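Local coordinates for protein cytosol aminopeptidase (Coxiella burnetii, PDB 3IJ3) that probably acts as a manganese-dependent aminopeptidase of the M17 family, removing residues from the N-termini of peptides, at residues Glu215-Gly226 with Arg310-Arg321. Numbering follows the deposited sequence.
Sequences EFPAIYAVGRAG and RSYRPGDVVQTR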
ATOM      1  N   GLU A 215       6.822 -40.480  -3.391  1.00 18.75           N
ATOM      2  CA  GLU A 215       8.139 -40.398  -3.983  1.00 17.97           C
ATOM      3  C   GLU A 215       8.648 -38.970  -4.256  1.00 16.33           C
ATOM      4  O   GLU A 215       9.853 -38.759  -4.266  1.00 16.33           O
ATOM      5  CB  GLU A 215       8.163 -41.225  -5.271  1.00 19.02           C
ATOM      6  CG  GLU A 215       7.879 -42.740  -5.066  1.00 21.96           C
ATOM      7  CD  GLU A 215       9.009 -43.476  -4.414  1.00 25.84           C
ATOM      8  OE1 GLU A 215      10.157 -42.957  -4.413  1.00 25.76           O
ATOM      9  OE2 GLU A 215       8.753 -44.601  -3.932  1.00 26.49           O
ATOM     10  N   PHE A 216       7.734 -38.048  -4.538  1.00 14.86           N
ATOM     11  CA  PHE A 216       8.057 -36.642  -4.837  1.00 15.30           C
ATOM     12  C   PHE A 216       7.188 -35.743  -3.961  1.00 15.71           C
ATOM     13  O   PHE A 216       6.382 -34.955  -4.470  1.00 15.24           O
ATOM     14  CB  PHE A 216       7.809 -36.382  -6.328  1.00 15.57           C
ATOM     15  CG  PHE A 216       8.682 -37.208  -7.212  1.00 16.94           C
ATOM     16  CD1 PHE A 216       9.911 -36.741  -7.620  1.00 20.47           C
ATOM     17  CD2 PHE A 216       8.301 -38.491  -7.581  1.00 18.48           C
ATOM     18  CE1 PHE A 216      10.737 -37.521  -8.419  1.00 20.12           C
ATOM     19  CE2 PHE A 216       9.139 -39.284  -8.340  1.00 17.47           C
ATOM     20  CZ  PHE A 216      10.346 -38.805  -8.757  1.00 18.74           C
ATOM     21  N   PRO A 217       7.371 -35.825  -2.632  1.00 16.14           N
ATOM     22  CA  PRO A 217       6.513 -35.061  -1.726  1.00 16.74           C
ATOM     23  C   PRO A 217       6.496 -33.542  -1.904  1.00 15.84           C
ATOM     24  O   PRO A 217       5.466 -32.915  -1.594  1.00 16.48           O
ATOM     25  CB  PRO A 217       7.035 -35.450  -0.329  1.00 17.43           C
ATOM     26  CG  PRO A 217       8.477 -35.838  -0.563  1.00 17.76           C
ATOM     27  CD  PRO A 217       8.436 -36.531  -1.904  1.00 16.86           C
ATOM     28  N   ALA A 218       7.579 -32.959  -2.403  1.00 15.04           N
ATOM     29  CA  ALA A 218       7.634 -31.513  -2.556  1.00 15.88           C
ATOM     30  C   ALA A 218       6.796 -31.065  -3.744  1.00 15.91           C
ATOM     31  O   ALA A 218       6.144 -30.010  -3.696  1.00 16.27           O
ATOM     32  CB  ALA A 218       9.128 -31.035  -2.659  1.00 15.32           C
ATOM     33  N   ILE A 219       6.776 -31.865  -4.811  1.00 16.55           N
ATOM     34  CA  ILE A 219       5.907 -31.554  -5.970  1.00 14.98           C
ATOM     35  C   ILE A 219       4.450 -31.642  -5.507  1.00 15.87           C
ATOM     36  O   ILE A 219       3.613 -30.762  -5.786  1.00 16.02           O
ATOM     37  CB  ILE A 219       6.149 -32.521  -7.149  1.00 16.11           C
ATOM     38  CG1 ILE A 219       7.621 -32.495  -7.578  1.00 15.61           C
ATOM     39  CG2 ILE A 219       5.235 -32.167  -8.346  1.00 16.23           C
ATOM     40  CD1 ILE A 219       7.954 -33.494  -8.738  1.00 15.40           C
ATOM     41  N   TYR A 220       4.140 -32.688  -4.744  1.00 16.44           N
ATOM     42  CA  TYR A 220       2.798 -32.881  -4.250  1.00 16.58           C
ATOM     43  C   TYR A 220       2.336 -31.746  -3.323  1.00 17.63           C
ATOM     44  O   TYR A 220       1.224 -31.245  -3.468  1.00 16.76           O
ATOM     45  CB  TYR A 220       2.663 -34.218  -3.538  1.00 17.17           C
ATOM     46  CG  TYR A 220       1.305 -34.402  -2.939  1.00 18.12           C
ATOM     47  CD1 TYR A 220       0.230 -34.727  -3.741  1.00 22.89           C
ATOM     48  CD2 TYR A 220       1.081 -34.213  -1.572  1.00 18.54           C
ATOM     49  CE1 TYR A 220      -1.062 -34.869  -3.200  1.00 22.56           C
ATOM     50  CE2 TYR A 220      -0.191 -34.352  -1.033  1.00 22.46           C
ATOM     51  CZ  TYR A 220      -1.249 -34.686  -1.853  1.00 23.10           C
ATOM     52  OH  TYR A 220      -2.512 -34.801  -1.328  1.00 28.97           O
ATOM     53  N   ALA A 221       3.182 -31.340  -2.386  1.00 17.48           N
ATOM     54  CA  ALA A 221       2.795 -30.287  -1.416  1.00 17.41           C
ATOM     55  C   ALA A 221       2.401 -28.986  -2.119  1.00 16.76           C
ATOM     56  O   ALA A 221       1.375 -28.375  -1.794  1.00 18.02           O
ATOM     57  CB  ALA A 221       3.929 -30.044  -0.386  1.00 18.55           C
ATOM     58  N   VAL A 222       3.184 -28.591  -3.111  1.00 16.71           N
ATOM     59  CA  VAL A 222       2.899 -27.353  -3.848  1.00 15.90           C
ATOM     60  C   VAL A 222       1.608 -27.444  -4.634  1.00 15.93           C
ATOM     61  O   VAL A 222       0.796 -26.545  -4.579  1.00 16.70           O
ATOM     62  CB  VAL A 222       4.075 -26.954  -4.771  1.00 14.81           C
ATOM     63  CG1 VAL A 222       3.712 -25.832  -5.723  1.00 15.45           C
ATOM     64  CG2 VAL A 222       5.287 -26.561  -3.941  1.00 17.48           C
ATOM     65  N   GLY A 223       1.402 -28.544  -5.342  1.00 15.97           N
ATOM     66  CA  GLY A 223       0.236 -28.665  -6.185  1.00 16.80           C
ATOM     67  C   GLY A 223      -1.025 -29.253  -5.627  1.00 16.00           C
ATOM     68  O   GLY A 223      -2.037 -29.251  -6.325  1.00 17.61           O
ATOM     69  N   ARG A 224      -1.038 -29.639  -4.355  1.00 15.50           N
ATOM     70  CA  ARG A 224      -2.184 -30.373  -3.835  1.00 16.28           C
ATOM     71  C   ARG A 224      -3.482 -29.590  -3.710  1.00 16.23           C
ATOM     72  O   ARG A 224      -4.537 -30.205  -3.673  1.00 16.79           O
ATOM     73  CB  ARG A 224      -1.851 -31.021  -2.509  1.00 18.26           C
ATOM     74  CG  ARG A 224      -1.759 -30.044  -1.437  1.00 16.89           C
ATOM     75  CD  ARG A 224      -1.281 -30.675  -0.114  1.00 22.90           C
ATOM     76  NE  ARG A 224      -1.587 -29.721   0.926  1.00 21.88           N
ATOM     77  CZ  ARG A 224      -0.881 -29.513   2.032  1.00 32.36           C
ATOM     78  NH1 ARG A 224       0.258 -30.174   2.275  1.00 31.43           N
ATOM     79  NH2 ARG A 224      -1.289 -28.568   2.872  1.00 31.53           N
ATOM     80  N   ALA A 225      -3.408 -28.252  -3.660  1.00 15.78           N
ATOM     81  CA  ALA A 225      -4.587 -27.416  -3.523  1.00 16.26           C
ATOM     82  C   ALA A 225      -5.330 -27.194  -4.818  1.00 17.42           C
ATOM     83  O   ALA A 225      -6.474 -26.787  -4.788  1.00 18.56           O
ATOM     84  CB  ALA A 225      -4.207 -26.038  -2.912  1.00 17.42           C
ATOM     85  N   GLY A 226      -4.709 -27.471  -5.954  1.00 18.37           N
ATOM     86  CA  GLY A 226      -5.390 -27.217  -7.238  1.00 18.38           C
ATOM     87  C   GLY A 226      -6.474 -28.238  -7.570  1.00 18.54           C
ATOM     88  O   GLY A 226      -6.435 -29.376  -7.100  1.00 17.98           O
ATOM     89  N   ARG A 310      -6.951 -26.816   0.749  1.00 15.41           N
ATOM     90  CA  ARG A 310      -5.765 -27.689   0.919  1.00 15.29           C
ATOM     91  C   ARG A 310      -4.400 -27.008   0.731  1.00 16.10           C
ATOM     92  O   ARG A 310      -3.350 -27.680   0.800  1.00 17.86           O
ATOM     93  CB  ARG A 310      -5.853 -28.868  -0.053  1.00 15.42           C
ATOM     94  CG  ARG A 310      -7.064 -29.751   0.162  1.00 18.44           C
ATOM     95  CD  ARG A 310      -7.116 -30.913  -0.843  1.00 25.38           C
ATOM     96  NE  ARG A 310      -7.061 -30.485  -2.256  1.00 29.11           N
ATOM     97  CZ  ARG A 310      -8.114 -30.211  -3.036  1.00 33.05           C
ATOM     98  NH1 ARG A 310      -9.363 -30.303  -2.585  1.00 31.36           N
ATOM     99  NH2 ARG A 310      -7.911 -29.845  -4.294  1.00 33.37           N
ATOM    100  N   SER A 311      -4.386 -25.679   0.557  1.00 15.02           N
ATOM    101  CA  SER A 311      -3.129 -24.972   0.339  1.00 15.86           C
ATOM    102  C   SER A 311      -2.038 -25.197   1.403  1.00 15.74           C
ATOM    103  O   SER A 311      -2.311 -25.105   2.627  1.00 15.94           O
ATOM    104  CB  SER A 311      -3.388 -23.458   0.268  1.00 16.30           C
ATOM    105  OG  SER A 311      -4.073 -23.103  -0.934  1.00 15.98           O
ATOM    106  N   TYR A 312      -0.821 -25.467   0.932  1.00 15.56           N
ATOM    107  CA  TYR A 312       0.347 -25.556   1.817  1.00 15.99           C
ATOM    108  C   TYR A 312       0.553 -24.128   2.390  1.00 15.85           C
ATOM    109  O   TYR A 312       0.200 -23.113   1.762  1.00 15.80           O
ATOM    110  CB  TYR A 312       1.547 -26.195   1.114  1.00 16.99           C
ATOM    111  CG  TYR A 312       2.417 -25.343   0.220  1.00 17.09           C
ATOM    112  CD1 TYR A 312       3.789 -25.462   0.277  1.00 17.84           C
ATOM    113  CD2 TYR A 312       1.891 -24.436  -0.713  1.00 18.55           C
ATOM    114  CE1 TYR A 312       4.626 -24.720  -0.536  1.00 17.47           C
ATOM    115  CE2 TYR A 312       2.730 -23.672  -1.532  1.00 16.71           C
ATOM    116  CZ  TYR A 312       4.103 -23.824  -1.447  1.00 15.82           C
ATOM    117  OH  TYR A 312       4.980 -23.097  -2.223  1.00 17.31           O
ATOM    118  N   ARG A 313       1.094 -24.057   3.595  1.00 15.15           N
ATOM    119  CA  ARG A 313       1.105 -22.825   4.336  1.00 14.98           C
ATOM    120  C   ARG A 313       2.460 -22.302   4.758  1.00 16.88           C
ATOM    121  O   ARG A 313       3.415 -23.065   4.895  1.00 16.97           O
ATOM    122  CB  ARG A 313       0.373 -23.079   5.668  1.00 15.20           C
ATOM    123  CG  ARG A 313      -0.939 -23.845   5.569  1.00 15.06           C
ATOM    124  CD  ARG A 313      -1.319 -24.455   6.934  1.00 17.36           C
ATOM    125  NE  ARG A 313      -2.483 -25.338   6.870  1.00 17.44           N
ATOM    126  CZ  ARG A 313      -2.438 -26.625   6.497  1.00 17.24           C
ATOM    127  NH1 ARG A 313      -1.280 -27.220   6.169  1.00 17.92           N
ATOM    128  NH2 ARG A 313      -3.553 -27.329   6.452  1.00 18.48           N
ATOM    129  N   PRO A 314       2.522 -20.992   5.032  1.00 16.27           N
ATOM    130  CA  PRO A 314       3.740 -20.427   5.626  1.00 15.72           C
ATOM    131  C   PRO A 314       4.000 -21.152   6.917  1.00 15.48           C
ATOM    132  O   PRO A 314       3.072 -21.361   7.704  1.00 16.17           O
ATOM    133  CB  PRO A 314       3.363 -18.974   5.887  1.00 16.40           C
ATOM    134  CG  PRO A 314       2.314 -18.660   4.820  1.00 17.24           C
ATOM    135  CD  PRO A 314       1.567 -19.968   4.578  1.00 16.47           C
ATOM    136  N   GLY A 315       5.241 -21.576   7.132  1.00 15.15           N
ATOM    137  CA  GLY A 315       5.591 -22.296   8.335  1.00 16.01           C
ATOM    138  C   GLY A 315       5.514 -23.804   8.159  1.00 15.10           C
ATOM    139  O   GLY A 315       6.072 -24.548   8.969  1.00 16.05           O
ATOM    140  N   ASP A 316       4.826 -24.275   7.119  1.00 15.35           N
ATOM    141  CA  ASP A 316       4.781 -25.731   6.899  1.00 14.78           C
ATOM    142  C   ASP A 316       6.184 -26.236   6.517  1.00 14.70           C
ATOM    143  O   ASP A 316       6.973 -25.509   5.910  1.00 15.84           O
ATOM    144  CB  ASP A 316       3.773 -26.145   5.820  1.00 15.05           C
ATOM    145  CG  ASP A 316       2.321 -26.130   6.311  1.00 16.79           C
ATOM    146  OD1 ASP A 316       2.085 -25.997   7.546  1.00 15.03           O
ATOM    147  OD2 ASP A 316       1.428 -26.295   5.441  1.00 15.76           O
ATOM    148  N   VAL A 317       6.487 -27.463   6.905  1.00 14.77           N
ATOM    149  CA  VAL A 317       7.758 -28.097   6.538  1.00 13.09           C
ATOM    150  C   VAL A 317       7.434 -29.199   5.551  1.00 15.19           C
ATOM    151  O   VAL A 317       6.663 -30.115   5.860  1.00 15.88           O
ATOM    152  CB  VAL A 317       8.531 -28.622   7.751  1.00 14.81           C
ATOM    153  CG1 VAL A 317       9.782 -29.387   7.278  1.00 14.27           C
ATOM    154  CG2 VAL A 317       8.905 -27.472   8.693  1.00 14.02           C
ATOM    155  N   VAL A 318       8.032 -29.098   4.367  1.00 15.17           N
ATOM    156  CA  VAL A 318       7.806 -30.002   3.259  1.00 16.25           C
ATOM    157  C   VAL A 318       8.975 -30.956   3.167  1.00 17.40           C
ATOM    158  O   VAL A 318      10.125 -30.534   3.251  1.00 16.44           O
ATOM    159  CB  VAL A 318       7.691 -29.185   1.958  1.00 16.60           C
ATOM    160  CG1 VAL A 318       7.635 -30.079   0.736  1.00 20.42           C
ATOM    161  CG2 VAL A 318       6.455 -28.219   2.044  1.00 19.11           C
ATOM    162  N   GLN A 319       8.666 -32.251   3.068  1.00 16.28           N
ATOM    163  CA  GLN A 319       9.672 -33.281   2.909  1.00 17.62           C
ATOM    164  C   GLN A 319      10.090 -33.267   1.443  1.00 17.32           C
ATOM    165  O   GLN A 319       9.351 -32.782   0.591  1.00 16.39           O
ATOM    166  CB  GLN A 319       9.107 -34.655   3.273  1.00 18.33           C
ATOM    167  CG  GLN A 319       8.565 -34.764   4.717  1.00 20.75           C
ATOM    168  CD  GLN A 319       9.665 -34.730   5.777  1.00 23.05           C
ATOM    169  OE1 GLN A 319      10.746 -35.262   5.566  1.00 24.93           O
ATOM    170  NE2 GLN A 319       9.373 -34.123   6.936  1.00 21.94           N
ATOM    171  N   THR A 320      11.277 -33.780   1.149  1.00 17.98           N
ATOM    172  CA  THR A 320      11.761 -33.820  -0.235  1.00 17.80           C
ATOM    173  C   THR A 320      12.280 -35.209  -0.609  1.00 16.90           C
ATOM    174  O   THR A 320      12.602 -36.020   0.239  1.00 15.64           O
ATOM    175  CB  THR A 320      12.928 -32.823  -0.476  1.00 18.25           C
ATOM    176  OG1 THR A 320      14.027 -33.174   0.365  1.00 18.28           O
ATOM    177  CG2 THR A 320      12.522 -31.362  -0.216  1.00 18.43           C
ATOM    178  N   ARG A 321      12.373 -35.458  -1.906  1.00 16.48           N
ATOM    179  CA  ARG A 321      12.910 -36.707  -2.397  1.00 16.30           C
ATOM    180  C   ARG A 321      14.369 -36.892  -1.952  1.00 17.40           C
ATOM    181  O   ARG A 321      14.812 -38.015  -1.750  1.00 17.37           O
ATOM    182  CB  ARG A 321      12.791 -36.761  -3.911  1.00 16.99           C
ATOM    183  CG  ARG A 321      13.290 -38.070  -4.526  1.00 17.69           C
ATOM    184  CD  ARG A 321      12.781 -38.219  -5.908  1.00 20.06           C
ATOM    185  NE  ARG A 321      13.148 -39.487  -6.537  1.00 19.68           N
ATOM    186  CZ  ARG A 321      12.559 -40.652  -6.291  1.00 19.55           C
ATOM    187  NH1 ARG A 321      11.632 -40.758  -5.362  1.00 22.67           N
ATOM    188  NH2 ARG A 321      12.943 -41.747  -6.950  1.00 20.53           N
TER
HETATM  189  O   HOH W   1      11.290 -44.167  -6.863  1.00 40.71           O
HETATM  190  O   HOH W   2      -0.713 -26.385  -1.925  1.00 17.67           O
HETATM  191  O   HOH W   3       1.659 -28.417   3.849  1.00 22.75           O
HETATM  192  O   HOH W   4      -7.754 -26.715  -2.145  1.00 16.97           O
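The side chains of Arg310 and Arg224 each donate to the backbone carbonyl of the other. Arg310 NE gives a nearly straight bond to Arg224 O (2.9 Å, 173°), held in the guanidinium plane. A bend at chi3 (-55°) turns the Arg310 guanidinium back toward the 223-226 turn, where its NH2 also bonds weakly to Gly226 O. In return, Arg224 NE donates to Arg310 O at 2.7 Å, nearly along the C=O axis. Ser311 OG rests on the methyl of Ala225 and is bonded to Gly308 N. The Tyr312 ring turns one face to the helix: Val222 CA sits over its centre, 4.3 Å from the centroid, as a CH-pi contact, and the methyl CG2 of Val222 touches Tyr312 CZ and OH. Tyr312 OH bonds to Thr331 O. Water 2 joins Tyr312 N to Ala221 O.

Arg313 NH1 comes to the edge of the Arg224 guanidinium. Both arginines form salt bridges with Glu182 of the second subunit, which probably offsets the like charges, and which joins this corner to that subunit. Asp316 OD2 takes bonds from Arg313 N and NH1, and water 3 links it to Arg224 NH1.

The contact packs short helix 217-223 of the M17 catalytic domain against strand 317-319, outermost within this chain in a small three-stranded sheet. Val318 CG1 fits between Ala218 and Ala221, 3.8 Å from Ala218 CB. Pro217 CG meets Gln319 O at 3.4 Å. The extended Arg321 lays its guanidinium on the Phe216 ring, planes 20° apart. Its NH1 bonds to Glu215 O and makes a salt bridge with Glu215 OE1 at 2.8 Å, using the anti lone pair of OE1, while NE pairs with Glu345.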